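Side-chain contacts in lysine/ornithine decarboxylase (Vibrio vulnificus, PDB 2PLJ), which catalyses the decarboxylation of lysine and ornithine, the latter to putrescine, with a pyridoxal phosphate cofactor held in a beta/alpha-barrel: residues Gly54-Leu59 and Tyr319-Ile324; Gly326-Leu331 and Arg383-Tyr388; Leu114-Gly119 and Leu141-Asn146; Gln67-Leu72 and Val79-Ala84. One frame throughout, in Å; residues are numbered along the deposited sequence.

Overall arrangement
The fold joins a parallel beta/alpha-barrel to a mixed beta-sheet domain. Contact 1 joins the loop entering strand 57-61 to the loop leaving strand 315-320, and residues 321-324 run on into contact 2, whose centre is 11 Å away; Asp322 OD2 and Ser327 OG join the two at 2.6 Å. In the barrel, contact 4 seats helix 62-75 on strand 79-84, and contact 3, centred 20 Å from it, joins helices 109-117 and 134-143. Along the chain contacts 4 and 3 are nested inside the long loop closed by contact 1; contact 2 follows. Both parts of the fold supply the ligand pocket: Tyr388 after strand 379-382, Ala84 from barrel strand 79-84.

Contact 1 (Gly54-Leu59 and Tyr319-Ile324); sequences GAPLLL and YLDDGI
Pro56 lays its ring against Asp321, the two side chains sliding past each other in opposite directions. CG of Pro56 sits 3.2 Å from the backbone O of Asp321, and CB of Pro56 lies 3.6 Å from Asp321 OD1, so ring carbons meet oxygen atoms of both the main chain and the carboxylate. Further along, CB of Pro56 packs on CB of Asp322 at 3.8 Å. The peptide bond before Pro56 is cis, which kinks the chain just before strand 57-61 begins. With chi1 at 53°, Asp321 holds CG between its backbone N and carbonyl carbon, and this folds the carboxylate back over the Ala55-Pro56 peptide; OD2 comes within 3.4 Å of Ala55 CB. No direct hydrogen bond crosses here. A water bridges instead, donating to Asp321 OD2 at 2.6 Å and to Ala55 O at 3.2 Å. Asp321 OD2 is also hydrogen-bonded to Ser305 OG on strand 300-312, so water and serine both bind this one oxygen within a buried contact. Asp322 turns its CG anti to the backbone N (chi1 -153°) and offers OD2 to Ser327 OG, while its OD1 takes a weak bond from Gly323 N. Both acidic groups therefore have polar partners despite their burial beside a proline. Strands 57-61 and 315-320 each pair antiparallel with strand 300-312, and the contact joins the chain entering the first to the chain leaving the second, a water-bridged meeting of strand ends in the mixed sheet of the beta domain.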
loop_
_atom_site.group_PDB
_atom_site.type_symbol
_atom_site.label_atom_id
_atom_site.label_comp_id
_atom_site.label_asym_id
_atom_site.label_seq_id
_atom_site.Cartn_x
_atom_site.Cartn_y
_atom_site.Cartn_z
ATOM N N GLY A 54 -18.931 12.002 -6.907
ATOM C CA GLY A 54 -18.291 11.076 -7.845
ATOM C C GLY A 54 -17.570 9.968 -7.085
ATOM O O GLY A 54 -17.185 10.139 -5.928
ATOM N N ALA A 55 -17.362 8.855 -7.755
ATOM C CA ALA A 55 -16.780 7.654 -7.151
ATOM C C ALA A 55 -15.290 7.530 -7.480
ATOM O O ALA A 55 -14.831 8.094 -8.469
ATOM C CB ALA A 55 -17.554 6.416 -7.642
ATOM N N PRO A 56 -14.529 6.774 -6.680
ATOM C CA PRO A 56 -14.976 6.063 -5.472
ATOM C C PRO A 56 -15.006 6.953 -4.220
ATOM O O PRO A 56 -14.325 7.987 -4.167
ATOM C CB PRO A 56 -13.923 4.952 -5.306
ATOM C CG PRO A 56 -12.665 5.540 -5.879
ATOM C CD PRO A 56 -13.091 6.568 -6.942
ATOM N N LEU A 57 -15.781 6.523 -3.226
ATOM C CA LEU A 57 -16.005 7.298 -1.986
ATOM C C LEU A 57 -15.882 6.391 -0.790
ATOM O O LEU A 57 -16.110 5.172 -0.904
ATOM C CB LEU A 57 -17.432 7.871 -1.973
ATOM C CG LEU A 57 -17.838 8.853 -3.054
ATOM C CD1 LEU A 57 -19.310 9.224 -2.922
ATOM C CD2 LEU A 57 -16.926 10.093 -3.056
ATOM N N LEU A 58 -15.585 6.992 0.361
ATOM C CA LEU A 58 -15.706 6.333 1.655
ATOM C C LEU A 58 -16.668 7.197 2.496
ATOM O O LEU A 58 -16.384 8.373 2.746
ATOM C CB LEU A 58 -14.339 6.242 2.318
ATOM C CG LEU A 58 -13.357 5.305 1.613
ATOM C CD1 LEU A 58 -11.971 5.544 2.143
ATOM C CD2 LEU A 58 -13.723 3.843 1.869
ATOM N N LEU A 59 -17.801 6.625 2.896
ATOM C CA LEU A 59 -18.794 7.363 3.674
ATOM C C LEU A 59 -18.550 7.109 5.163
ATOM O O LEU A 59 -18.715 5.987 5.640
ATOM C CB LEU A 59 -20.229 6.988 3.270
ATOM C CG LEU A 59 -20.535 7.073 1.765
ATOM C CD1 LEU A 59 -21.996 6.690 1.522
ATOM C CD2 LEU A 59 -20.211 8.489 1.230
ATOM N N TYR A 319 -14.324 -4.216 -13.612
ATOM C CA TYR A 319 -13.114 -3.481 -13.286
ATOM C C TYR A 319 -13.589 -2.218 -12.576
ATOM O O TYR A 319 -14.207 -1.353 -13.198
ATOM C CB TYR A 319 -12.329 -3.150 -14.544
ATOM C CG TYR A 319 -11.941 -4.381 -15.328
ATOM C CD1 TYR A 319 -10.716 -5.017 -15.124
ATOM C CD2 TYR A 319 -12.820 -4.942 -16.281
ATOM C CE1 TYR A 319 -10.360 -6.166 -15.844
ATOM C CE2 TYR A 319 -12.487 -6.082 -16.984
ATOM C CZ TYR A 319 -11.265 -6.709 -16.776
ATOM O OH TYR A 319 -10.975 -7.834 -17.517
ATOM N N LEU A 320 -13.314 -2.147 -11.272
ATOM C CA LEU A 320 -13.800 -1.041 -10.441
ATOM C C LEU A 320 -12.814 0.116 -10.362
ATOM O O LEU A 320 -11.635 -0.058 -10.702
ATOM C CB LEU A 320 -14.120 -1.544 -9.011
ATOM C CG LEU A 320 -15.013 -2.794 -8.919
ATOM C CD1 LEU A 320 -15.255 -3.174 -7.472
ATOM C CD2 LEU A 320 -16.354 -2.616 -9.651
ATOM N N ASP A 321 -13.284 1.265 -9.869
ATOM C CA ASP A 321 -12.425 2.437 -9.655
ATOM C C ASP A 321 -11.739 2.478 -8.268
ATOM O O ASP A 321 -11.155 3.499 -7.884
ATOM C CB ASP A 321 -13.187 3.756 -9.941
ATOM C CG ASP A 321 -14.500 3.861 -9.184
ATOM O OD1 ASP A 321 -14.713 3.076 -8.244
ATOM O OD2 ASP A 321 -15.338 4.743 -9.550
ATOM N N ASP A 322 -11.824 1.373 -7.532
ATOM C CA ASP A 322 -11.104 1.240 -6.244
ATOM C C ASP A 322 -10.656 -0.221 -6.137
ATOM O O ASP A 322 -11.266 -1.125 -6.736
ATOM C CB ASP A 322 -12.035 1.611 -5.082
ATOM C CG ASP A 322 -11.267 2.134 -3.830
ATOM O OD1 ASP A 322 -9.993 2.098 -3.800
ATOM O OD2 ASP A 322 -11.952 2.639 -2.924
ATOM N N GLY A 323 -9.559 -0.464 -5.424
ATOM C CA GLY A 323 -9.068 -1.829 -5.292
ATOM C C GLY A 323 -7.928 -1.956 -4.294
ATOM O O GLY A 323 -7.847 -1.165 -3.357
ATOM N N ILE A 324 -7.081 -2.965 -4.501
ATOM C CA ILE A 324 -6.081 -3.359 -3.486
ATOM C C ILE A 324 -4.965 -2.358 -3.312
ATOM O O ILE A 324 -4.246 -2.402 -2.305
ATOM C CB ILE A 324 -5.464 -4.767 -3.743
ATOM C CG1 ILE A 324 -4.336 -4.658 -4.788
ATOM C CG2 ILE A 324 -6.585 -5.807 -4.016
ATOM C CD1 ILE A 324 -3.484 -5.921 -4.932
HETATM O O HOH W 1 -14.957 6.632 -11.283
#

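Contact 2 (Gly326-Leu331 and Arg383-Tyr388); sequences GSFSGL and RTMGAY. With P3T ((4-{[(4-aminobutyl)amino]methyl}-5-hydroxy-6-methylpyridin-3-yl)methyl dihydrogen phosphate), chain D.
Met385 drops its methyl onto the Phe328 ring, a tightly packed part of the contact. CE stands 3.8 Å from the ring centroid and 18° off the normal, a CH-pi contact over one face, displaced toward the rim on the CE1 side. The sulfur is more oblique: SD lies 4.6 Å from the centroid, 39° off the normal, in a Met-aromatic contact. The thioether chain is bent at chi2 (-70°) and chi3, which brings CE over the ring; the two side chains cross at about a right angle. The same methyl touches the backbone O of Ser327 at 3.5 Å. Ser302 of strand 300-312 packs against both Met385 and Phe328. The backbones also come close: CA of Gly330 lies 3.4 Å from Tyr388 O, with no side chain on the glycine to stand between them. Looser is the side of the Tyr388 side chain, which leads away and stays 5.5 Å from segment 326-331. Ser329 OG and N both donate to Gly326 O, the hydroxyl at 2.9 Å, closing a turn within 326-329. The Tyr388 ring instead serves the ligand. Carbon CAI of the putrescine arm of P3T lies 3.5 Å above the ring plane, over its centre, and Tyr388 OH donates to phosphate oxygen OAF at 2.6 Å. One tyrosine thus combines an apolar surface for the product's aliphatic chain with a polar hold on the cofactor phosphate, while apolar methionine-phenylalanine packing joins the same segments away from the ligand.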
loop_
_atom_site.group_PDB
_atom_site.type_symbol
_atom_site.label_atom_id
_atom_site.label_comp_id
_atom_site.label_asym_id
_atom_site.label_seq_id
_atom_site.Cartn_x
_atom_site.Cartn_y
_atom_site.Cartn_z
ATOM N N GLY A 326 -5.767 0.764 -3.188
ATOM C CA GLY A 326 -6.582 1.842 -2.632
ATOM C C GLY A 326 -7.272 1.417 -1.340
ATOM O O GLY A 326 -6.615 0.982 -0.383
ATOM N N SER A 327 -8.609 1.528 -1.305
ATOM C CA SER A 327 -9.351 1.272 -0.062
ATOM C C SER A 327 -9.339 -0.178 0.346
ATOM O O SER A 327 -9.493 -0.494 1.542
ATOM C CB SER A 327 -10.817 1.730 -0.156
ATOM O OG SER A 327 -10.925 3.066 -0.601
ATOM N N PHE A 328 -9.082 -1.066 -0.636
ATOM C CA PHE A 328 -9.015 -2.516 -0.358
ATOM C C PHE A 328 -7.614 -3.018 -0.097
ATOM O O PHE A 328 -7.359 -4.224 -0.111
ATOM C CB PHE A 328 -9.711 -3.293 -1.480
ATOM C CG PHE A 328 -11.191 -3.040 -1.523
ATOM C CD1 PHE A 328 -12.069 -3.766 -0.703
ATOM C CD2 PHE A 328 -11.716 -2.022 -2.331
ATOM C CE1 PHE A 328 -13.460 -3.500 -0.734
ATOM C CE2 PHE A 328 -13.105 -1.748 -2.351
ATOM C CZ PHE A 328 -13.972 -2.488 -1.557
ATOM N N SER A 329 -6.695 -2.071 0.165
ATOM C CA SER A 329 -5.312 -2.426 0.487
ATOM C C SER A 329 -5.233 -3.338 1.730
ATOM O O SER A 329 -4.252 -4.079 1.864
ATOM C CB SER A 329 -4.473 -1.153 0.695
ATOM O OG SER A 329 -5.046 -0.319 1.720
ATOM N N GLY A 330 -6.253 -3.270 2.609
ATOM C CA GLY A 330 -6.389 -4.194 3.772
ATOM C C GLY A 330 -6.471 -5.675 3.382
ATOM O O GLY A 330 -6.098 -6.546 4.156
ATOM N N LEU A 331 -6.899 -5.964 2.147
ATOM C CA LEU A 331 -6.852 -7.352 1.636
ATOM C C LEU A 331 -5.429 -7.880 1.644
ATOM O O LEU A 331 -5.203 -9.053 1.910
ATOM C CB LEU A 331 -7.401 -7.450 0.214
ATOM C CG LEU A 331 -8.873 -7.036 0.051
ATOM C CD1 LEU A 331 -9.219 -7.175 -1.445
ATOM C CD2 LEU A 331 -9.819 -7.858 0.877
ATOM N N ARG A 383 -18.712 -3.017 3.288
ATOM C CA ARG A 383 -19.033 -2.671 4.679
ATOM C C ARG A 383 -17.837 -2.903 5.598
ATOM O O ARG A 383 -16.944 -3.707 5.279
ATOM C CB ARG A 383 -20.212 -3.491 5.245
ATOM C CG ARG A 383 -21.350 -3.853 4.278
ATOM C CD ARG A 383 -22.125 -2.652 3.796
ATOM N NE ARG A 383 -22.849 -1.927 4.845
ATOM C CZ ARG A 383 -24.129 -2.129 5.178
ATOM N NH1 ARG A 383 -24.849 -3.087 4.599
ATOM N NH2 ARG A 383 -24.682 -1.386 6.135
ATOM N N THR A 384 -17.900 -2.278 6.783
ATOM C CA THR A 384 -16.842 -2.416 7.788
ATOM C C THR A 384 -15.499 -1.977 7.157
ATOM O O THR A 384 -14.443 -2.605 7.342
ATOM C CB THR A 384 -16.729 -3.870 8.356
ATOM O OG1 THR A 384 -18.028 -4.497 8.362
ATOM C CG2 THR A 384 -16.148 -3.848 9.780
ATOM N N MET A 385 -15.567 -0.870 6.419
ATOM C CA MET A 385 -14.421 -0.357 5.658
ATOM C C MET A 385 -13.623 0.764 6.352
ATOM O O MET A 385 -12.878 1.520 5.701
ATOM C CB MET A 385 -14.864 0.071 4.241
ATOM C CG MET A 385 -15.252 -1.090 3.335
ATOM S SD MET A 385 -13.779 -2.043 2.879
ATOM C CE MET A 385 -12.977 -0.915 1.759
ATOM N N GLY A 386 -13.748 0.850 7.686
ATOM C CA GLY A 386 -13.184 2.008 8.388
ATOM C C GLY A 386 -11.724 1.871 8.808
ATOM O O GLY A 386 -11.014 2.882 8.923
ATOM N N ALA A 387 -11.286 0.646 9.098
ATOM C CA ALA A 387 -10.008 0.450 9.774
ATOM C C ALA A 387 -9.000 -0.232 8.845
ATOM O O ALA A 387 -9.334 -1.259 8.242
ATOM C CB ALA A 387 -10.199 -0.412 11.061
ATOM N N TYR A 388 -7.780 0.332 8.743
ATOM C CA TYR A 388 -6.687 -0.261 7.923
ATOM C C TYR A 388 -7.168 -0.470 6.478
ATOM O O TYR A 388 -7.006 -1.558 5.890
ATOM C CB TYR A 388 -6.151 -1.570 8.554
ATOM C CG TYR A 388 -5.869 -1.425 10.039
ATOM C CD1 TYR A 388 -4.787 -0.656 10.492
ATOM C CD2 TYR A 388 -6.711 -2.040 10.994
ATOM C CE1 TYR A 388 -4.523 -0.525 11.853
ATOM C CE2 TYR A 388 -6.459 -1.919 12.385
ATOM C CZ TYR A 388 -5.379 -1.127 12.802
ATOM O OH TYR A 388 -5.117 -0.980 14.130
HETATM O OAE P3T D . -7.638 -2.054 18.306
HETATM P PAU P3T D . -6.688 -2.452 17.096
HETATM O OAF P3T D . -6.960 -1.490 15.844
HETATM O OAC P3T D . -6.733 -3.916 16.699
HETATM O OAP P3T D . -5.142 -2.134 17.454
HETATM C CAM P3T D . -4.766 -0.726 17.765
HETATM C CAS P3T D . -3.329 -0.799 18.298
HETATM C CAH P3T D . -3.214 -0.462 19.654
HETATM N NAO P3T D . -2.019 -0.498 20.245
HETATM C CAQ P3T D . -0.919 -0.880 19.606
HETATM C CAA P3T D . 0.422 -0.928 20.379
HETATM C CAR P3T D . -0.969 -1.265 18.250
HETATM O OAD P3T D . 0.163 -1.631 17.632
HETATM C CAT P3T D . -2.207 -1.239 17.572
HETATM C CAG P3T D . -2.257 -1.567 16.182
HETATM N NAN P3T D . -1.320 -2.343 15.656
HETATM C CAL P3T D . -1.201 -2.751 14.218
HETATM C CAK P3T D . -2.525 -3.265 13.628
HETATM C CAJ P3T D . -2.237 -3.551 12.120
HETATM C CAI P3T D . -3.492 -4.070 11.411
HETATM N NAB P3T D . -3.197 -4.550 10.040
#

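Contact 3 (Leu114-Gly119 and Leu141-Asn146)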
loop_
_atom_site.group_PDB
_atom_site.type_symbol
_atom_site.label_atom_id
_atom_site.label_comp_id
_atom_site.label_asym_id
_atom_site.label_seq_id
_atom_site.Cartn_x
_atom_site.Cartn_y
_atom_site.Cartn_z
ATOM N N LEU A 114 -1.469 15.852 14.074
ATOM C CA LEU A 114 -2.904 15.774 13.793
ATOM C C LEU A 114 -3.695 16.140 15.064
ATOM O O LEU A 114 -4.527 17.053 15.029
ATOM C CB LEU A 114 -3.309 14.396 13.262
ATOM C CG LEU A 114 -4.829 14.268 13.047
ATOM C CD1 LEU A 114 -5.403 15.364 12.169
ATOM C CD2 LEU A 114 -5.047 12.879 12.443
ATOM N N VAL A 115 -3.414 15.466 16.188
ATOM C CA VAL A 115 -4.185 15.790 17.416
ATOM C C VAL A 115 -3.949 17.231 17.878
ATOM O O VAL A 115 -4.894 17.898 18.362
ATOM C CB VAL A 115 -4.009 14.746 18.553
ATOM C CG1 VAL A 115 -4.430 13.352 18.026
ATOM C CG2 VAL A 115 -2.553 14.719 19.071
ATOM N N ALA A 116 -2.706 17.713 17.751
ATOM C CA ALA A 116 -2.381 19.086 18.121
ATOM C C ALA A 116 -3.249 20.067 17.297
ATOM O O ALA A 116 -3.811 21.037 17.861
ATOM C CB ALA A 116 -0.913 19.340 17.906
ATOM N N SER A 117 -3.379 19.805 15.991
ATOM C CA SER A 117 -4.136 20.717 15.109
ATOM C C SER A 117 -5.637 20.718 15.404
ATOM O O SER A 117 -6.340 21.670 15.035
ATOM C CB SER A 117 -3.915 20.374 13.627
ATOM O OG SER A 117 -4.516 19.131 13.293
ATOM N N GLU A 118 -6.138 19.645 16.018
ATOM C CA GLU A 118 -7.570 19.540 16.379
ATOM C C GLU A 118 -7.878 19.940 17.825
ATOM O O GLU A 118 -8.999 19.736 18.321
ATOM C CB GLU A 118 -8.129 18.149 16.034
ATOM C CG GLU A 118 -8.054 17.842 14.535
ATOM C CD GLU A 118 -8.778 18.870 13.644
ATOM O OE1 GLU A 118 -9.773 19.507 14.083
ATOM O OE2 GLU A 118 -8.338 19.062 12.495
ATOM N N GLY A 119 -6.878 20.512 18.493
ATOM C CA GLY A 119 -7.037 21.024 19.831
ATOM C C GLY A 119 -7.154 20.000 20.943
ATOM O O GLY A 119 -7.672 20.313 22.038
ATOM N N LEU A 141 7.292 15.466 22.992
ATOM C CA LEU A 141 7.473 16.291 24.195
ATOM C C LEU A 141 7.121 17.761 23.942
ATOM O O LEU A 141 6.544 18.417 24.808
ATOM C CB LEU A 141 8.903 16.173 24.715
ATOM C CG LEU A 141 9.174 14.883 25.525
ATOM C CD1 LEU A 141 10.666 14.866 25.869
ATOM C CD2 LEU A 141 8.339 14.829 26.827
ATOM N N ALA A 142 7.460 18.267 22.753
ATOM C CA ALA A 142 7.164 19.657 22.399
ATOM C C ALA A 142 5.653 19.950 22.398
ATOM O O ALA A 142 5.232 21.023 22.843
ATOM C CB ALA A 142 7.782 20.029 21.040
ATOM N N TYR A 143 4.864 18.992 21.910
ATOM C CA TYR A 143 3.414 19.047 21.990
ATOM C C TYR A 143 2.942 18.956 23.438
ATOM O O TYR A 143 2.013 19.643 23.836
ATOM C CB TYR A 143 2.837 17.895 21.174
ATOM C CG TYR A 143 1.404 17.566 21.432
ATOM C CD1 TYR A 143 0.382 18.513 21.261
ATOM C CD2 TYR A 143 1.054 16.275 21.826
ATOM C CE1 TYR A 143 -0.952 18.176 21.495
ATOM C CE2 TYR A 143 -0.260 15.920 22.055
ATOM C CZ TYR A 143 -1.263 16.866 21.894
ATOM O OH TYR A 143 -2.560 16.474 22.115
ATOM N N GLY A 144 3.616 18.120 24.216
ATOM C CA GLY A 144 3.351 17.984 25.661
ATOM C C GLY A 144 3.053 16.547 26.090
ATOM O O GLY A 144 2.883 16.260 27.300
ATOM N N CYS A 145 3.038 15.649 25.114
ATOM C CA CYS A 145 2.872 14.229 25.375
ATOM C C CYS A 145 4.127 13.733 26.083
ATOM O O CYS A 145 5.237 13.822 25.519
ATOM C CB CYS A 145 2.630 13.460 24.066
ATOM S SG CYS A 145 2.402 11.697 24.363
ATOM N N ASN A 146 3.951 13.199 27.285
ATOM C CA ASN A 146 5.096 12.800 28.117
ATOM C C ASN A 146 5.077 11.339 28.585
ATOM O O ASN A 146 5.856 10.947 29.470
ATOM C CB ASN A 146 5.240 13.752 29.314
ATOM C CG ASN A 146 3.978 13.835 30.160
ATOM O OD1 ASN A 146 3.181 12.904 30.207
ATOM N ND2 ASN A 146 3.792 14.970 30.840
#
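Tyr143 reaches across from helix 134-143 and lies obliquely against two neighbours on helix 109-117. Its CG is anti to the backbone N (chi1 164°), which sends the ring toward the other helix, with its hydroxyl end beside Val115 and its CD1 and CE1 beside Ala116. Ala116 CB approaches CD1 of Tyr143 at 3.7 Å, and CE1 is almost as near. Farther out along the ring, Val115 CG2 touches Tyr143 CZ at 3.8 Å and its OH at 3.5 Å. The valine and tyrosine side chains cross at about a right angle; CG2 is the branch of Val115 that touches. Beyond it, Tyr143 OH hydrogen-bonds to Val120 O, just past the end of helix 109-117. That end is a Schellman motif: Gly119, with positive phi, is the C-prime residue, Val120 N bonds back to Val115 O, and Gly119 N bonds to Ala116 O at 3.2 Å. Ser117 OG donates to Leu114 O at 2.7 Å, an acceptor it shares with Glu118 N. The tyrosine therefore joins two outer helices of the barrel in two ways, through dispersion contacts along its ring and through a polar bond that ties its hydroxyl to the chain leaving the helix end.

Contact 4 (Gln67-Leu72 and Val79-Ala84); sequences QQYRAL and VTLHYA
Helix 67-72 lies against strand 79-84 with CA of Tyr69 and CA of Leu81 nearest, 8.4 Å apart, a separation filled by side chains and one water. These are a helix and a strand of the beta/alpha-barrel: strand 79-84 runs parallel between strands 103-106 and 286-289, and helix 62-75 precedes it in the chain and packs on its outer side. Leu81 is the central side chain, pointing at the helix and lying between Tyr69 and Leu72. Its CB lies 3.9 Å from CE1 of Tyr69, with CD1 equally near that ring atom, an oblique approach. The same CD1 methyl turns to the other neighbour and meets CG of Leu72 at 4.0 Å; its CD2 meets CD2 of Leu72 a little farther off. Tyr69 has CG anti to its backbone N (chi1 179°), and this extends the ring along the helix flank toward the strand. Leu72 takes the same first torsion, its branch reaching out to the Leu81 methyls. Around this apolar core Leu97 and Glu100 of helix 91-100 and Ile295 of helix 293-296 also pack on Tyr69, while Phe294 packs on Leu72, so neighbouring helices close in on the group. Ala84, at the far end of the same strand, touches the cofactor adduct, and the Leu72 side chain lies about 8 Å from that ligand. The polar edge of the contact is a single water: it stands 2.7 Å from Tyr69 OH and accepts a hydrogen bond from Leu81 N at 2.9 Å.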
loop_
_atom_site.group_PDB
_atom_site.type_symbol
_atom_site.label_atom_id
_atom_site.label_comp_id
_atom_site.label_asym_id
_atom_site.label_seq_id
_atom_site.Cartn_x
_atom_site.Cartn_y
_atom_site.Cartn_z
ATOM N N GLN A 67 -21.300 5.501 18.662
ATOM C CA GLN A 67 -21.888 4.213 19.087
ATOM C C GLN A 67 -20.839 3.209 19.547
ATOM O O GLN A 67 -20.994 2.537 20.591
ATOM C CB GLN A 67 -22.657 3.594 17.925
ATOM C CG GLN A 67 -24.004 4.259 17.710
ATOM C CD GLN A 67 -24.602 3.912 16.358
ATOM O OE1 GLN A 67 -24.391 2.801 15.833
ATOM N NE2 GLN A 67 -25.357 4.855 15.789
ATOM N N GLN A 68 -19.801 3.059 18.724
ATOM C CA GLN A 68 -18.741 2.101 19.025
ATOM C C GLN A 68 -17.985 2.489 20.313
ATOM O O GLN A 68 -17.777 1.645 21.199
ATOM C CB GLN A 68 -17.803 1.942 17.817
ATOM C CG GLN A 68 -18.444 1.309 16.617
ATOM C CD GLN A 68 -18.996 -0.073 16.940
ATOM O OE1 GLN A 68 -20.221 -0.253 17.063
ATOM N NE2 GLN A 68 -18.114 -1.037 17.118
ATOM N N TYR A 69 -17.615 3.764 20.422
ATOM C CA TYR A 69 -16.940 4.246 21.639
ATOM C C TYR A 69 -17.800 3.959 22.878
ATOM O O TYR A 69 -17.319 3.412 23.880
ATOM C CB TYR A 69 -16.660 5.743 21.554
ATOM C CG TYR A 69 -15.984 6.272 22.796
ATOM C CD1 TYR A 69 -14.606 6.150 22.960
ATOM C CD2 TYR A 69 -16.721 6.918 23.793
ATOM C CE1 TYR A 69 -13.977 6.621 24.134
ATOM C CE2 TYR A 69 -16.088 7.401 24.966
ATOM C CZ TYR A 69 -14.726 7.252 25.109
ATOM O OH TYR A 69 -14.106 7.727 26.261
ATOM N N ARG A 70 -19.078 4.317 22.792
ATOM C CA ARG A 70 -20.005 4.128 23.921
ATOM C C ARG A 70 -20.169 2.657 24.286
ATOM O O ARG A 70 -20.197 2.320 25.462
ATOM C CB ARG A 70 -21.337 4.772 23.599
ATOM C CG ARG A 70 -21.203 6.288 23.491
ATOM C CD ARG A 70 -22.555 6.925 23.081
ATOM N NE ARG A 70 -22.402 8.362 22.821
ATOM C CZ ARG A 70 -23.369 9.151 22.358
ATOM N NH1 ARG A 70 -24.584 8.664 22.097
ATOM N NH2 ARG A 70 -23.133 10.443 22.171
ATOM N N ALA A 71 -20.246 1.792 23.269
ATOM C CA ALA A 71 -20.391 0.348 23.490
ATOM C C ALA A 71 -19.161 -0.212 24.209
ATOM O O ALA A 71 -19.294 -1.013 25.143
ATOM C CB ALA A 71 -20.640 -0.377 22.189
ATOM N N LEU A 72 -17.963 0.222 23.792
ATOM C CA LEU A 72 -16.734 -0.248 24.440
ATOM C C LEU A 72 -16.608 0.268 25.887
ATOM O O LEU A 72 -16.231 -0.502 26.791
ATOM C CB LEU A 72 -15.497 0.118 23.616
ATOM C CG LEU A 72 -14.182 -0.513 24.130
ATOM C CD1 LEU A 72 -14.247 -2.036 24.221
ATOM C CD2 LEU A 72 -13.057 -0.105 23.206
ATOM N N VAL A 79 -11.972 1.824 32.554
ATOM C CA VAL A 79 -10.776 1.773 31.707
ATOM C C VAL A 79 -10.785 3.021 30.816
ATOM O O VAL A 79 -11.788 3.298 30.139
ATOM C CB VAL A 79 -10.763 0.481 30.820
ATOM C CG1 VAL A 79 -9.629 0.506 29.788
ATOM C CG2 VAL A 79 -10.734 -0.775 31.722
ATOM N N THR A 80 -9.698 3.781 30.847
ATOM C CA THR A 80 -9.571 4.986 30.032
ATOM C C THR A 80 -9.252 4.516 28.605
ATOM O O THR A 80 -8.247 3.817 28.382
ATOM C CB THR A 80 -8.483 5.935 30.580
ATOM O OG1 THR A 80 -8.831 6.308 31.931
ATOM C CG2 THR A 80 -8.385 7.221 29.716
ATOM N N LEU A 81 -10.111 4.918 27.664
ATOM C CA LEU A 81 -9.956 4.476 26.279
ATOM C C LEU A 81 -9.187 5.493 25.443
ATOM O O LEU A 81 -9.661 6.617 25.199
ATOM C CB LEU A 81 -11.331 4.198 25.654
ATOM C CG LEU A 81 -12.215 3.204 26.420
ATOM C CD1 LEU A 81 -13.613 3.079 25.774
ATOM C CD2 LEU A 81 -11.512 1.841 26.563
ATOM N N HIS A 82 -8.005 5.077 25.016
ATOM C CA HIS A 82 -7.150 5.884 24.155
ATOM C C HIS A 82 -7.316 5.424 22.710
ATOM O O HIS A 82 -6.737 4.410 22.306
ATOM C CB HIS A 82 -5.686 5.720 24.611
ATOM C CG HIS A 82 -5.351 6.499 25.857
ATOM N ND1 HIS A 82 -5.724 6.097 27.120
ATOM C CD2 HIS A 82 -4.669 7.663 26.021
ATOM C CE1 HIS A 82 -5.282 6.970 28.016
ATOM N NE2 HIS A 82 -4.661 7.942 27.373
ATOM N N TYR A 83 -8.085 6.168 21.928
ATOM C CA TYR A 83 -8.241 5.790 20.493
ATOM C C TYR A 83 -6.899 5.775 19.738
ATOM O O TYR A 83 -6.187 6.781 19.728
ATOM C CB TYR A 83 -9.204 6.786 19.826
ATOM C CG TYR A 83 -9.308 6.539 18.332
ATOM C CD1 TYR A 83 -9.771 5.315 17.842
ATOM C CD2 TYR A 83 -8.931 7.523 17.413
ATOM C CE1 TYR A 83 -9.898 5.101 16.455
ATOM C CE2 TYR A 83 -9.037 7.314 16.024
ATOM C CZ TYR A 83 -9.504 6.087 15.562
ATOM O OH TYR A 83 -9.637 5.875 14.201
ATOM N N ALA A 84 -6.568 4.633 19.128
ATOM C CA ALA A 84 -5.361 4.521 18.315
ATOM C C ALA A 84 -5.659 5.142 16.935
ATOM O O ALA A 84 -6.556 4.670 16.178
ATOM C CB ALA A 84 -4.927 3.043 18.172
HETATM O O HOH W 2 -12.242 6.861 28.071
#